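Local coordinates for protein sesquisabinene B synthase 2 (Santalum album, PDB 6A2A) that probably cyclises farnesyl diphosphate to the sesquiterpene sesquisabinene B with the help of magnesium or manganese ions, at residues 257-262 / 300-305; 283-288 / 308-313; 219-224 / 292-297; 247-252 / 554-559. One frame throughout, in Å; residues are numbered along the deposited sequence.

In the fold
All four contacts join parts of one helical framework. Contacts 1 and 4 share helix 239-270. Contact 3 ties the start of helix 220-232 to the loop between helices 281-292 and 299-321. Contact 4 brings in helix 546-558 and joins segments about 300 residues apart; contacts 1 and 2 fall within that span. Contacts 1, 2 and 3 interlock, their segments taking turns along the chain. Centres of contacts 1 and 2, like those of 3 and 4, lie about 11 Å apart; contacts 2 and 4 are farthest, at about 20 Å. Arg302 of contact 1 also bonds to the loop of contact 3. Contacts 1 and 2 both pack on helix 299-321, which also carries the magnesium-binding Asp316 and Asp320.

Contact 1. Residues 257-262 / 300-305; sequences QKEIGR and EVREME
Arg302 is the first residue of 300-305 to grip 257-262. It takes the carboxylate of Glu259 side-on. Arg302 NE bonds to Glu259 OE1 at 2.7 Å, with an N-H...O angle of 164°. Arg302 NH2 reaches Glu259 OE2, also at 2.7 Å, using the syn lone pair of OE2. One nitrogen serves each oxygen, so this bidentate salt bridge limits rotation of the acid. The carboxylate and guanidinium planes are still 31° apart. The bend of the arginine chain at chi3 (56°) turns NE and NH2 together toward the carboxylate. Beyond the pair, Tyr286 OH bonds to Glu259 OE1, and Arg302 NH1 bonds to Leu293 O and Glu295 O. With an alanine in place of Glu259, the buried Arg302 would probably be left without its charge mate and Tyr286 OH without this acceptor.

Glu303 follows. Its extended chain runs out to Arg262, and on the way Glu303 OE2 passes 3.3 Å from Glu259 CG. Arg262 NE and NH2 both bond to Glu303 OE2, at 3.0 and 2.9 Å. They approach from the same face, tilted out of the carboxylate plane. A further bond from Arg262 NE to Glu303 OE1 is weak. Lys258 O lies over one face of the Arg262 guanidinium. Glu259 OE2 and Glu303 OE2 are 4.6 Å apart, a like-charge pair that the two arginines probably offset. The Arg262 bridge is on the more exposed side. Two salt bridges thus span neighbouring helices of the alpha-helical class I terpene synthase fold, well separated at 10.6 Å between segment axes.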
loop_
_atom_site.group_PDB
_atom_site.type_symbol
_atom_site.label_atom_id
_atom_site.label_comp_id
_atom_site.label_asym_id
_atom_site.label_seq_id
_atom_site.Cartn_x
_atom_site.Cartn_y
_atom_site.Cartn_z
ATOM N N GLN A 257 -1.267 -12.004 10.589
ATOM C CA GLN A 257 -2.534 -11.906 9.875
ATOM C C GLN A 257 -2.702 -10.494 9.307
ATOM O O GLN A 257 -3.262 -10.348 8.198
ATOM C CB GLN A 257 -3.689 -12.296 10.804
ATOM C CG GLN A 257 -3.725 -13.790 11.075
ATOM C CD GLN A 257 -4.784 -14.168 12.077
ATOM O OE1 GLN A 257 -5.309 -13.301 12.770
ATOM N NE2 GLN A 257 -5.113 -15.446 12.129
ATOM N N LYS A 258 -2.254 -9.457 10.020
ATOM C CA LYS A 258 -2.351 -8.083 9.516
ATOM C C LYS A 258 -1.429 -7.890 8.300
ATOM O O LYS A 258 -1.757 -7.178 7.345
ATOM C CB LYS A 258 -2.021 -7.054 10.606
ATOM C CG LYS A 258 -3.175 -6.856 11.599
ATOM C CD LYS A 258 -2.793 -6.115 12.871
ATOM C CE LYS A 258 -3.681 -6.452 14.063
ATOM N NZ LYS A 258 -5.068 -5.976 13.868
ATOM N N GLU A 259 -0.266 -8.473 8.400
ATOM C CA GLU A 259 0.737 -8.418 7.311
ATOM C C GLU A 259 0.154 -9.063 6.047
ATOM O O GLU A 259 0.308 -8.484 4.966
ATOM C CB GLU A 259 2.047 -9.099 7.727
ATOM C CG GLU A 259 2.828 -8.367 8.795
ATOM C CD GLU A 259 3.910 -9.187 9.431
ATOM O OE1 GLU A 259 4.145 -10.347 8.945
ATOM O OE2 GLU A 259 4.495 -8.695 10.401
ATOM N N ILE A 260 -0.459 -10.244 6.143
ATOM C CA ILE A 260 -0.953 -10.925 4.924
ATOM C C ILE A 260 -2.107 -10.110 4.348
ATOM O O ILE A 260 -2.313 -10.091 3.135
ATOM C CB ILE A 260 -1.310 -12.405 5.169
ATOM C CG1 ILE A 260 -1.572 -13.150 3.864
ATOM C CG2 ILE A 260 -2.476 -12.557 6.119
ATOM C CD1 ILE A 260 -0.453 -13.017 2.841
ATOM N N GLY A 261 -2.867 -9.420 5.226
ATOM C CA GLY A 261 -3.861 -8.513 4.743
ATOM C C GLY A 261 -3.279 -7.420 3.869
ATOM O O GLY A 261 -3.794 -7.185 2.757
ATOM N N ARG A 262 -2.231 -6.745 4.374
ATOM C CA ARG A 262 -1.569 -5.699 3.637
ATOM C C ARG A 262 -0.986 -6.244 2.326
ATOM O O ARG A 262 -1.128 -5.622 1.263
ATOM C CB ARG A 262 -0.456 -5.066 4.448
ATOM C CG ARG A 262 -0.973 -4.107 5.511
ATOM C CD ARG A 262 0.133 -3.278 6.127
ATOM N NE ARG A 262 0.891 -4.060 7.069
ATOM C CZ ARG A 262 0.556 -4.309 8.330
ATOM N NH1 ARG A 262 -0.554 -3.805 8.864
ATOM N NH2 ARG A 262 1.312 -5.120 9.041
ATOM N N GLU A 300 8.029 -4.948 8.905
ATOM C CA GLU A 300 8.224 -4.229 7.647
ATOM C C GLU A 300 9.220 -4.946 6.720
ATOM O O GLU A 300 9.002 -4.938 5.477
ATOM C CB GLU A 300 8.734 -2.802 7.877
ATOM C CG GLU A 300 7.593 -1.871 8.231
ATOM C CD GLU A 300 8.021 -0.420 8.196
ATOM O OE1 GLU A 300 8.745 -0.007 9.124
ATOM O OE2 GLU A 300 7.724 0.236 7.190
ATOM N N VAL A 301 10.311 -5.419 7.281
ATOM C CA VAL A 301 11.326 -6.126 6.513
ATOM C C VAL A 301 10.695 -7.397 5.947
ATOM O O VAL A 301 10.888 -7.728 4.758
ATOM C CB VAL A 301 12.553 -6.431 7.371
ATOM C CG1 VAL A 301 13.524 -7.374 6.677
ATOM C CG2 VAL A 301 13.250 -5.140 7.764
ATOM N N ARG A 302 10.005 -8.126 6.789
ATOM C CA ARG A 302 9.355 -9.356 6.336
ATOM C C ARG A 302 8.369 -9.088 5.197
ATOM O O ARG A 302 8.330 -9.869 4.216
ATOM C CB ARG A 302 8.638 -10.013 7.527
ATOM C CG ARG A 302 7.746 -11.154 7.132
ATOM C CD ARG A 302 7.338 -12.052 8.300
ATOM N NE ARG A 302 6.680 -11.302 9.401
ATOM C CZ ARG A 302 7.322 -10.869 10.518
ATOM N NH1 ARG A 302 8.580 -11.221 10.801
ATOM N NH2 ARG A 302 6.663 -10.089 11.353
ATOM N N GLU A 303 7.579 -8.010 5.277
ATOM C CA GLU A 303 6.663 -7.683 4.159
ATOM C C GLU A 303 7.477 -7.465 2.859
ATOM O O GLU A 303 7.068 -7.893 1.780
ATOM C CB GLU A 303 5.786 -6.490 4.514
ATOM C CG GLU A 303 4.657 -6.852 5.470
ATOM C CD GLU A 303 3.778 -5.668 5.915
ATOM O OE1 GLU A 303 3.357 -4.890 5.050
ATOM O OE2 GLU A 303 3.485 -5.550 7.133
ATOM N N MET A 304 8.597 -6.734 2.939
ATOM C CA MET A 304 9.319 -6.401 1.765
ATOM C C MET A 304 9.943 -7.693 1.217
ATOM O O MET A 304 9.975 -7.902 -0.036
ATOM C CB MET A 304 10.344 -5.295 2.009
ATOM C CG MET A 304 9.701 -3.900 2.093
ATOM S SD MET A 304 10.914 -2.614 2.351
ATOM C CE MET A 304 11.062 -2.653 4.143
ATOM N N GLU A 305 10.422 -8.580 2.085
ATOM C CA GLU A 305 11.053 -9.802 1.557
ATOM C C GLU A 305 9.972 -10.656 0.868
ATOM O O GLU A 305 10.236 -11.326 -0.099
ATOM C CB GLU A 305 11.722 -10.619 2.679
ATOM C CG GLU A 305 12.929 -9.959 3.329
ATOM C CD GLU A 305 14.126 -9.807 2.422
ATOM O OE1 GLU A 305 14.574 -10.810 1.866
ATOM O OE2 GLU A 305 14.613 -8.681 2.282
#

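Contact 2. Residues 283-288 / 308-313; sequences IQSYMY and VGALIT
Ser285 presses against the backbone of Gly309 and Ala310. The van der Waals part is small and close. Ser285 OG lies 3.3 Å from Gly309 CA, and Ser285 CB is 3.4 Å from Ala310 N. The methyl of Ala310 stands beside the serine, its CB 4.1 Å from Ser285 CB. The absence of a side chain at Gly309 lets the helices come this near: the CA atoms of Ser285 and Gly309 are only 5.2 Å apart. A CB on Gly309 would point at the serine and fall 2.3 Å from Ser285 OG, a clash.

The polar part is satisfied from a neighbouring turn. Ser285 OG is 3.1 Å from Ala310 N, but the angle is too poor for a hydrogen bond. Instead, the hydroxyl bonds to Ala306 O, one turn before Ala310 on the same helix. A chi1 of 173° swings the hydroxyl away from the serine's own N and across to helix 299-321.

The Ala310 methyl also touches Trp267 of helix 239-270. This is close helix-helix packing through small residues, here in a terpene synthase domain. Helix 299-321 goes on to the DDxxD motif, where Asp316 and Asp320 bind magnesium.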
loop_
_atom_site.group_PDB
_atom_site.type_symbol
_atom_site.label_atom_id
_atom_site.label_comp_id
_atom_site.label_asym_id
_atom_site.label_seq_id
_atom_site.Cartn_x
_atom_site.Cartn_y
_atom_site.Cartn_z
ATOM N N ILE A 283 0.981 -16.039 -1.422
ATOM C CA ILE A 283 0.833 -16.759 -0.181
ATOM C C ILE A 283 2.031 -17.654 0.120
ATOM O O ILE A 283 2.504 -17.686 1.198
ATOM C CB ILE A 283 -0.522 -17.474 -0.047
ATOM C CG1 ILE A 283 -0.649 -18.093 1.307
ATOM C CG2 ILE A 283 -0.683 -18.622 -0.974
ATOM C CD1 ILE A 283 -0.859 -17.084 2.383
ATOM N N GLN A 284 2.530 -18.338 -0.874
ATOM C CA GLN A 284 3.666 -19.179 -0.681
ATOM C C GLN A 284 4.916 -18.369 -0.320
ATOM O O GLN A 284 5.661 -18.767 0.520
ATOM C CB GLN A 284 3.861 -20.103 -1.868
ATOM C CG GLN A 284 2.681 -21.052 -1.899
ATOM C CD GLN A 284 2.769 -22.279 -2.762
ATOM O OE1 GLN A 284 2.222 -23.282 -2.402
ATOM N NE2 GLN A 284 3.381 -22.183 -3.910
ATOM N N SER A 285 5.079 -17.206 -0.926
ATOM C CA SER A 285 6.222 -16.380 -0.597
ATOM C C SER A 285 6.140 -15.951 0.864
ATOM O O SER A 285 7.083 -15.980 1.570
ATOM C CB SER A 285 6.306 -15.135 -1.466
ATOM O OG SER A 285 7.312 -14.294 -1.022
ATOM N N TYR A 286 4.966 -15.540 1.270
ATOM C CA TYR A 286 4.764 -15.104 2.630
ATOM C C TYR A 286 5.002 -16.256 3.606
ATOM O O TYR A 286 5.671 -16.092 4.575
ATOM C CB TYR A 286 3.407 -14.419 2.848
ATOM C CG TYR A 286 3.252 -13.882 4.255
ATOM C CD1 TYR A 286 3.974 -12.814 4.694
ATOM C CD2 TYR A 286 2.433 -14.498 5.150
ATOM C CE1 TYR A 286 3.864 -12.355 5.989
ATOM C CE2 TYR A 286 2.319 -14.054 6.428
ATOM C CZ TYR A 286 3.038 -12.983 6.858
ATOM O OH TYR A 286 2.891 -12.579 8.147
ATOM N N MET A 287 4.489 -17.430 3.296
ATOM C CA MET A 287 4.699 -18.565 4.206
ATOM C C MET A 287 6.194 -18.871 4.354
ATOM O O MET A 287 6.610 -19.240 5.471
ATOM C CB MET A 287 3.915 -19.791 3.749
ATOM C CG MET A 287 2.433 -19.608 3.906
ATOM S SD MET A 287 1.504 -21.068 3.382
ATOM C CE MET A 287 2.290 -22.355 4.340
ATOM N N TYR A 288 6.973 -18.762 3.291
ATOM C CA TYR A 288 8.388 -18.977 3.358
ATOM C C TYR A 288 9.022 -17.846 4.154
ATOM O O TYR A 288 9.911 -18.088 4.962
ATOM C CB TYR A 288 8.991 -19.032 1.947
ATOM C CG TYR A 288 10.395 -19.590 1.901
ATOM C CD1 TYR A 288 11.478 -18.887 2.419
ATOM C CD2 TYR A 288 10.664 -20.781 1.261
ATOM C CE1 TYR A 288 12.771 -19.396 2.352
ATOM C CE2 TYR A 288 11.952 -21.281 1.150
ATOM C CZ TYR A 288 13.006 -20.610 1.744
ATOM O OH TYR A 288 14.268 -21.136 1.603
ATOM N N VAL A 308 9.362 -9.305 -2.630
ATOM C CA VAL A 308 10.421 -9.777 -3.545
ATOM C C VAL A 308 10.201 -11.266 -3.890
ATOM O O VAL A 308 10.281 -11.667 -5.082
ATOM C CB VAL A 308 11.803 -9.517 -2.941
ATOM C CG1 VAL A 308 12.925 -9.990 -3.837
ATOM C CG2 VAL A 308 11.969 -8.032 -2.662
ATOM N N GLY A 309 9.913 -12.111 -2.881
ATOM C CA GLY A 309 9.714 -13.541 -3.153
ATOM C C GLY A 309 8.538 -13.825 -4.074
ATOM O O GLY A 309 8.641 -14.679 -4.964
ATOM N N ALA A 310 7.419 -13.089 -3.925
ATOM C CA ALA A 310 6.298 -13.229 -4.839
ATOM C C ALA A 310 6.706 -12.809 -6.265
ATOM O O ALA A 310 6.312 -13.510 -7.234
ATOM C CB ALA A 310 5.146 -12.422 -4.354
ATOM N N LEU A 311 7.535 -11.807 -6.415
ATOM C CA LEU A 311 8.002 -11.381 -7.736
ATOM C C LEU A 311 9.005 -12.379 -8.323
ATOM O O LEU A 311 8.961 -12.599 -9.555
ATOM C CB LEU A 311 8.589 -9.963 -7.665
ATOM C CG LEU A 311 7.493 -8.919 -7.403
ATOM C CD1 LEU A 311 8.062 -7.583 -7.030
ATOM C CD2 LEU A 311 6.576 -8.804 -8.596
ATOM N N ILE A 312 9.872 -12.955 -7.511
ATOM C CA ILE A 312 10.804 -14.014 -7.980
ATOM C C ILE A 312 9.990 -15.178 -8.546
ATOM O O ILE A 312 10.245 -15.582 -9.679
ATOM C CB ILE A 312 11.776 -14.448 -6.866
ATOM C CG1 ILE A 312 12.773 -13.337 -6.577
ATOM C CG2 ILE A 312 12.481 -15.743 -7.204
ATOM C CD1 ILE A 312 13.569 -13.552 -5.330
ATOM N N THR A 313 8.947 -15.632 -7.820
ATOM C CA THR A 313 8.081 -16.727 -8.241
ATOM C C THR A 313 7.406 -16.387 -9.577
ATOM O O THR A 313 7.427 -17.209 -10.546
ATOM C CB THR A 313 7.056 -17.082 -7.150
ATOM O OG1 THR A 313 7.835 -17.497 -6.024
ATOM C CG2 THR A 313 6.089 -18.168 -7.589
#

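Contact 3. Residues 219-224 / 292-297; sequences TIRYEA and MLFEPN
Phe294 packs against two consecutive side chains, Ile220 and Arg221, at the start of helix 220-232. The more deeply buried part is formed with Arg221. Arg221 CB meets Phe294 CB at 3.8 Å, and Arg221 CD lies 4.0 Å from Phe294 CG. The aliphatic chain of the arginine therefore does the touching. It crosses the phenylalanine at about a right angle and bends at chi2 (61°). The guanidinium and ring planes end up only 10° apart, though the group meets the ring obliquely. Tyr95 adds an edge-to-face ring contact to Phe294, and Phe294 O bonds to His256 NE2.

Ile220 is partly exposed and marks the more open side. The shortest single approach is nevertheless here, 3.6 Å from Ile220 CG2 to Phe294 CE2, at the outer part of the ring. On the other face of the ring, Glu295 folds back so that its CD sits 3.8 Å above the plane of Phe294, offset toward the rim. Glu295 OE1 accepts a weak bond from Phe294 N. Just before Ile220, Thr219 is the N-cap: its OG1 accepts from Tyr222 N.

No hydrogen bond crosses between the two segments. The contact rests on carbon surfaces. The aliphatic part of Arg221 packs on Phe294, while its charged end anchors to helix 239-270, where NH2 bonds to Phe249 O and the guanidinium makes a cation-pi contact with the Phe249 ring.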
loop_
_atom_site.group_PDB
_atom_site.type_symbol
_atom_site.label_atom_id
_atom_site.label_comp_id
_atom_site.label_asym_id
_atom_site.label_seq_id
_atom_site.Cartn_x
_atom_site.Cartn_y
_atom_site.Cartn_z
ATOM N N THR A 219 12.517 -24.750 10.660
ATOM C CA THR A 219 12.220 -23.381 10.915
ATOM C C THR A 219 11.807 -23.196 12.359
ATOM O O THR A 219 11.302 -24.134 13.024
ATOM C CB THR A 219 11.117 -22.774 10.049
ATOM O OG1 THR A 219 9.823 -23.221 10.464
ATOM C CG2 THR A 219 11.296 -23.032 8.557
ATOM N N ILE A 220 12.042 -22.021 12.834
ATOM C CA ILE A 220 11.609 -21.700 14.253
ATOM C C ILE A 220 10.080 -21.681 14.347
ATOM O O ILE A 220 9.526 -22.342 15.210
ATOM C CB ILE A 220 12.184 -20.383 14.769
ATOM C CG1 ILE A 220 13.706 -20.462 14.772
ATOM C CG2 ILE A 220 11.697 -20.083 16.174
ATOM C CD1 ILE A 220 14.390 -19.095 14.885
ATOM N N ARG A 221 9.410 -20.995 13.440
ATOM C CA ARG A 221 8.014 -20.638 13.660
ATOM C C ARG A 221 7.115 -21.847 13.438
ATOM O O ARG A 221 6.176 -22.073 14.232
ATOM C CB ARG A 221 7.558 -19.485 12.764
ATOM C CG ARG A 221 6.132 -19.028 13.058
ATOM C CD ARG A 221 6.003 -18.521 14.489
ATOM N NE ARG A 221 4.661 -17.979 14.666
ATOM C CZ ARG A 221 4.153 -17.532 15.821
ATOM N NH1 ARG A 221 4.905 -17.503 16.930
ATOM N NH2 ARG A 221 2.885 -17.156 15.839
ATOM N N TYR A 222 7.370 -22.617 12.386
ATOM C CA TYR A 222 6.553 -23.789 12.114
ATOM C C TYR A 222 6.864 -24.891 13.132
ATOM O O TYR A 222 5.950 -25.640 13.478
ATOM C CB TYR A 222 6.718 -24.291 10.684
ATOM C CG TYR A 222 6.199 -23.320 9.662
ATOM C CD1 TYR A 222 7.016 -22.314 9.147
ATOM C CD2 TYR A 222 4.899 -23.379 9.197
ATOM C CE1 TYR A 222 6.527 -21.369 8.257
ATOM C CE2 TYR A 222 4.412 -22.450 8.293
ATOM C CZ TYR A 222 5.229 -21.441 7.817
ATOM O OH TYR A 222 4.790 -20.508 6.913
ATOM N N GLU A 223 8.116 -24.966 13.611
ATOM C CA GLU A 223 8.448 -25.924 14.681
ATOM C C GLU A 223 7.695 -25.549 15.963
ATOM O O GLU A 223 7.276 -26.470 16.713
ATOM C CB GLU A 223 9.962 -25.969 14.944
ATOM C CG GLU A 223 10.366 -27.029 15.971
ATOM C CD GLU A 223 10.031 -28.469 15.624
ATOM O OE1 GLU A 223 9.587 -28.805 14.476
ATOM O OE2 GLU A 223 10.106 -29.315 16.613
ATOM N N ALA A 224 7.552 -24.281 16.229
ATOM C CA ALA A 224 6.890 -23.834 17.466
ATOM C C ALA A 224 5.449 -24.366 17.500
ATOM O O ALA A 224 4.979 -24.860 18.554
ATOM C CB ALA A 224 6.924 -22.352 17.608
ATOM N N MET A 292 11.905 -17.520 7.251
ATOM C CA MET A 292 13.094 -16.692 7.225
ATOM C C MET A 292 13.142 -15.782 8.455
ATOM O O MET A 292 14.197 -15.647 9.039
ATOM C CB MET A 292 13.168 -15.825 5.947
ATOM C CG MET A 292 14.335 -14.904 5.906
ATOM S SD MET A 292 14.244 -13.894 4.359
ATOM C CE MET A 292 15.805 -13.057 4.460
ATOM N N LEU A 293 12.026 -15.158 8.816
ATOM C CA LEU A 293 11.989 -14.240 9.967
ATOM C C LEU A 293 10.524 -14.137 10.377
ATOM O O LEU A 293 9.668 -13.829 9.571
ATOM C CB LEU A 293 12.652 -12.881 9.646
ATOM C CG LEU A 293 11.920 -11.894 8.732
ATOM C CD1 LEU A 293 12.689 -10.607 8.537
ATOM C CD2 LEU A 293 11.615 -12.453 7.338
ATOM N N PHE A 294 10.226 -14.474 11.653
ATOM C CA PHE A 294 8.855 -14.461 12.121
ATOM C C PHE A 294 8.591 -13.321 13.127
ATOM O O PHE A 294 7.417 -12.979 13.377
ATOM C CB PHE A 294 8.486 -15.817 12.755
ATOM C CG PHE A 294 9.122 -15.972 14.121
ATOM C CD1 PHE A 294 8.509 -15.445 15.235
ATOM C CD2 PHE A 294 10.352 -16.594 14.268
ATOM C CE1 PHE A 294 9.110 -15.561 16.480
ATOM C CE2 PHE A 294 10.999 -16.621 15.499
ATOM C CZ PHE A 294 10.340 -16.146 16.605
ATOM N N GLU A 295 9.628 -12.738 13.729
ATOM C CA GLU A 295 9.429 -11.811 14.841
ATOM C C GLU A 295 8.594 -10.592 14.439
ATOM O O GLU A 295 8.815 -9.924 13.432
ATOM C CB GLU A 295 10.764 -11.360 15.438
ATOM C CG GLU A 295 11.623 -12.491 15.915
ATOM C CD GLU A 295 12.533 -13.245 14.955
ATOM O OE1 GLU A 295 12.271 -13.309 13.724
ATOM O OE2 GLU A 295 13.447 -13.910 15.487
ATOM N N PRO A 296 7.617 -10.235 15.280
ATOM C CA PRO A 296 6.860 -9.055 15.042
ATOM C C PRO A 296 7.683 -7.791 14.775
ATOM O O PRO A 296 7.260 -6.969 13.888
ATOM C CB PRO A 296 6.071 -8.843 16.325
ATOM C CG PRO A 296 5.914 -10.207 16.875
ATOM C CD PRO A 296 7.095 -11.012 16.400
ATOM N N ASN A 297 8.821 -7.608 15.446
ATOM C CA ASN A 297 9.500 -6.329 15.339
ATOM C C ASN A 297 10.205 -6.206 13.977
ATOM O O ASN A 297 10.787 -5.160 13.696
ATOM C CB ASN A 297 10.506 -6.087 16.458
ATOM C CG ASN A 297 9.839 -5.622 17.743
ATOM O OD1 ASN A 297 8.696 -5.162 17.740
ATOM N ND2 ASN A 297 10.557 -5.748 18.845
#

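Contact 4. Residues 247-252 / 554-559; sequences LDFNIV and MSVLIH
Phe249 meets the last turn of helix 546-558, joining helix 239-270 to the C-terminal helix of this alpha-helical terpene synthase fold. The first shell is light. Phe249 CE1 lies 3.9 Å from Val556 O and 4.0 Å from Ser555 O. Both carbonyl oxygens approach the ring obliquely. Phe249 CZ is 4.4 Å from Val556 CG1, a loose apolar touch. No hydrogen bond runs between the two segments. The ring is aimed at the C-terminal helix by chi1 of -165°, which sets CG anti to the backbone N and lets the outer end of the ring reach the turn.

In the next shell, Arg221 makes a cation-pi contact with the Phe249 ring, and Arg225 packs against the same side chain. Both come from helix 220-232. Tyr222 of that helix also touches Val556, so three helices converge here. An alanine in place of Phe249 would probably open a gap beside Val556 and leave the Arg221 guanidinium without its aromatic partner.

Farther out, side-chain amides of helix 239-270 hold the end of the helix and the residues just after it. Gln253 NE2 bonds to Val556 O and His559 O. Gln257 NE2 bonds to Leu557 O, and Asn250 OD1 takes a bond from Ile561 N. The turn that carries Ser555, Val556 and Leu557 is widened to pi type: His559 N bonds to Met554 O, five residues back, at 2.9 Å.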
loop_
_atom_site.group_PDB
_atom_site.type_symbol
_atom_site.label_atom_id
_atom_site.label_comp_id
_atom_site.label_asym_id
_atom_site.label_seq_id
_atom_site.Cartn_x
_atom_site.Cartn_y
_atom_site.Cartn_z
ATOM N N LEU A 247 -0.255 -18.330 24.186
ATOM C CA LEU A 247 -0.704 -16.966 24.156
ATOM C C LEU A 247 0.178 -16.123 23.215
ATOM O O LEU A 247 -0.328 -15.322 22.415
ATOM C CB LEU A 247 -0.638 -16.446 25.603
ATOM C CG LEU A 247 -1.562 -15.312 26.026
ATOM C CD1 LEU A 247 -3.011 -15.591 25.694
ATOM C CD2 LEU A 247 -1.432 -15.096 27.527
ATOM N N ASP A 248 1.476 -16.224 23.403
ATOM C CA ASP A 248 2.451 -15.515 22.580
ATOM C C ASP A 248 2.301 -15.960 21.129
ATOM O O ASP A 248 2.391 -15.110 20.240
ATOM C CB ASP A 248 3.847 -15.710 23.049
ATOM C CG ASP A 248 4.832 -14.749 22.386
ATOM O OD1 ASP A 248 4.785 -13.535 22.694
ATOM O OD2 ASP A 248 5.581 -15.228 21.491
ATOM N N PHE A 249 2.045 -17.243 20.902
ATOM C CA PHE A 249 1.819 -17.711 19.539
ATOM C C PHE A 249 0.675 -16.939 18.904
ATOM O O PHE A 249 0.826 -16.374 17.813
ATOM C CB PHE A 249 1.513 -19.199 19.472
ATOM C CG PHE A 249 1.637 -19.720 18.066
ATOM C CD1 PHE A 249 0.580 -19.622 17.187
ATOM C CD2 PHE A 249 2.847 -20.193 17.596
ATOM C CE1 PHE A 249 0.727 -20.012 15.869
ATOM C CE2 PHE A 249 2.973 -20.618 16.287
ATOM C CZ PHE A 249 1.928 -20.503 15.430
ATOM N N ASN A 250 -0.469 -16.879 19.587
ATOM C CA ASN A 250 -1.611 -16.182 19.042
ATOM C C ASN A 250 -1.327 -14.682 18.851
ATOM O O ASN A 250 -1.837 -14.091 17.867
ATOM C CB ASN A 250 -2.865 -16.402 19.891
ATOM C CG ASN A 250 -3.450 -17.787 19.782
ATOM O OD1 ASN A 250 -2.994 -18.640 19.001
ATOM N ND2 ASN A 250 -4.463 -18.038 20.596
ATOM N N ILE A 251 -0.566 -14.047 19.735
ATOM C CA ILE A 251 -0.317 -12.620 19.599
ATOM C C ILE A 251 0.555 -12.382 18.346
ATOM O O ILE A 251 0.250 -11.515 17.536
ATOM C CB ILE A 251 0.343 -12.056 20.864
ATOM C CG1 ILE A 251 -0.649 -12.104 22.033
ATOM C CG2 ILE A 251 0.886 -10.665 20.625
ATOM C CD1 ILE A 251 -0.014 -11.838 23.389
ATOM N N VAL A 252 1.618 -13.166 18.221
ATOM C CA VAL A 252 2.488 -13.067 17.032
ATOM C C VAL A 252 1.631 -13.363 15.795
ATOM O O VAL A 252 1.694 -12.599 14.836
ATOM C CB VAL A 252 3.700 -14.002 17.114
ATOM C CG1 VAL A 252 4.529 -13.919 15.837
ATOM C CG2 VAL A 252 4.575 -13.678 18.300
ATOM N N MET A 554 -2.738 -23.258 7.601
ATOM C CA MET A 554 -3.938 -23.221 8.474
ATOM C C MET A 554 -3.468 -23.152 9.927
ATOM O O MET A 554 -3.971 -22.375 10.723
ATOM C CB MET A 554 -4.813 -24.473 8.308
ATOM C CG MET A 554 -5.639 -24.503 7.029
ATOM S SD MET A 554 -6.937 -23.225 7.051
ATOM C CE MET A 554 -7.969 -23.765 5.685
ATOM N N SER A 555 -2.469 -23.937 10.274
ATOM C CA SER A 555 -2.122 -23.980 11.704
ATOM C C SER A 555 -1.269 -22.779 12.105
ATOM O O SER A 555 -1.285 -22.378 13.285
ATOM C CB SER A 555 -1.467 -25.265 12.074
ATOM O OG SER A 555 -0.226 -25.359 11.454
ATOM N N VAL A 556 -0.474 -22.235 11.183
ATOM C CA VAL A 556 0.455 -21.191 11.577
ATOM C C VAL A 556 -0.096 -19.795 11.337
ATOM O O VAL A 556 0.122 -18.953 12.159
ATOM C CB VAL A 556 1.836 -21.439 10.940
ATOM C CG1 VAL A 556 2.782 -20.277 11.146
ATOM C CG2 VAL A 556 2.391 -22.717 11.552
ATOM N N LEU A 557 -0.921 -19.573 10.301
ATOM C CA LEU A 557 -1.337 -18.241 9.962
ATOM C C LEU A 557 -2.831 -18.005 10.223
ATOM O O LEU A 557 -3.225 -16.870 10.616
ATOM C CB LEU A 557 -1.013 -18.021 8.489
ATOM C CG LEU A 557 -1.447 -16.686 7.910
ATOM C CD1 LEU A 557 -0.738 -15.521 8.582
ATOM C CD2 LEU A 557 -1.187 -16.650 6.410
ATOM N N ILE A 558 -3.653 -19.011 9.935
ATOM C CA ILE A 558 -5.121 -18.818 9.870
ATOM C C ILE A 558 -5.794 -19.057 11.228
ATOM O O ILE A 558 -6.626 -18.248 11.636
ATOM C CB ILE A 558 -5.765 -19.754 8.843
ATOM C CG1 ILE A 558 -5.132 -19.683 7.445
ATOM C CG2 ILE A 558 -7.276 -19.516 8.794
ATOM C CD1 ILE A 558 -5.100 -18.334 6.836
ATOM N N HIS A 559 -5.526 -20.191 11.849
ATOM C CA HIS A 559 -6.305 -20.635 13.052
ATOM C C HIS A 559 -5.546 -20.307 14.326
ATOM O O HIS A 559 -4.459 -20.854 14.525
ATOM C CB HIS A 559 -6.564 -22.142 13.032
ATOM C CG HIS A 559 -7.527 -22.593 11.992
ATOM N ND1 HIS A 559 -7.345 -23.759 11.287
ATOM C CD2 HIS A 559 -8.653 -22.032 11.501
ATOM C CE1 HIS A 559 -8.319 -23.901 10.406
ATOM N NE2 HIS A 559 -9.127 -22.853 10.507
#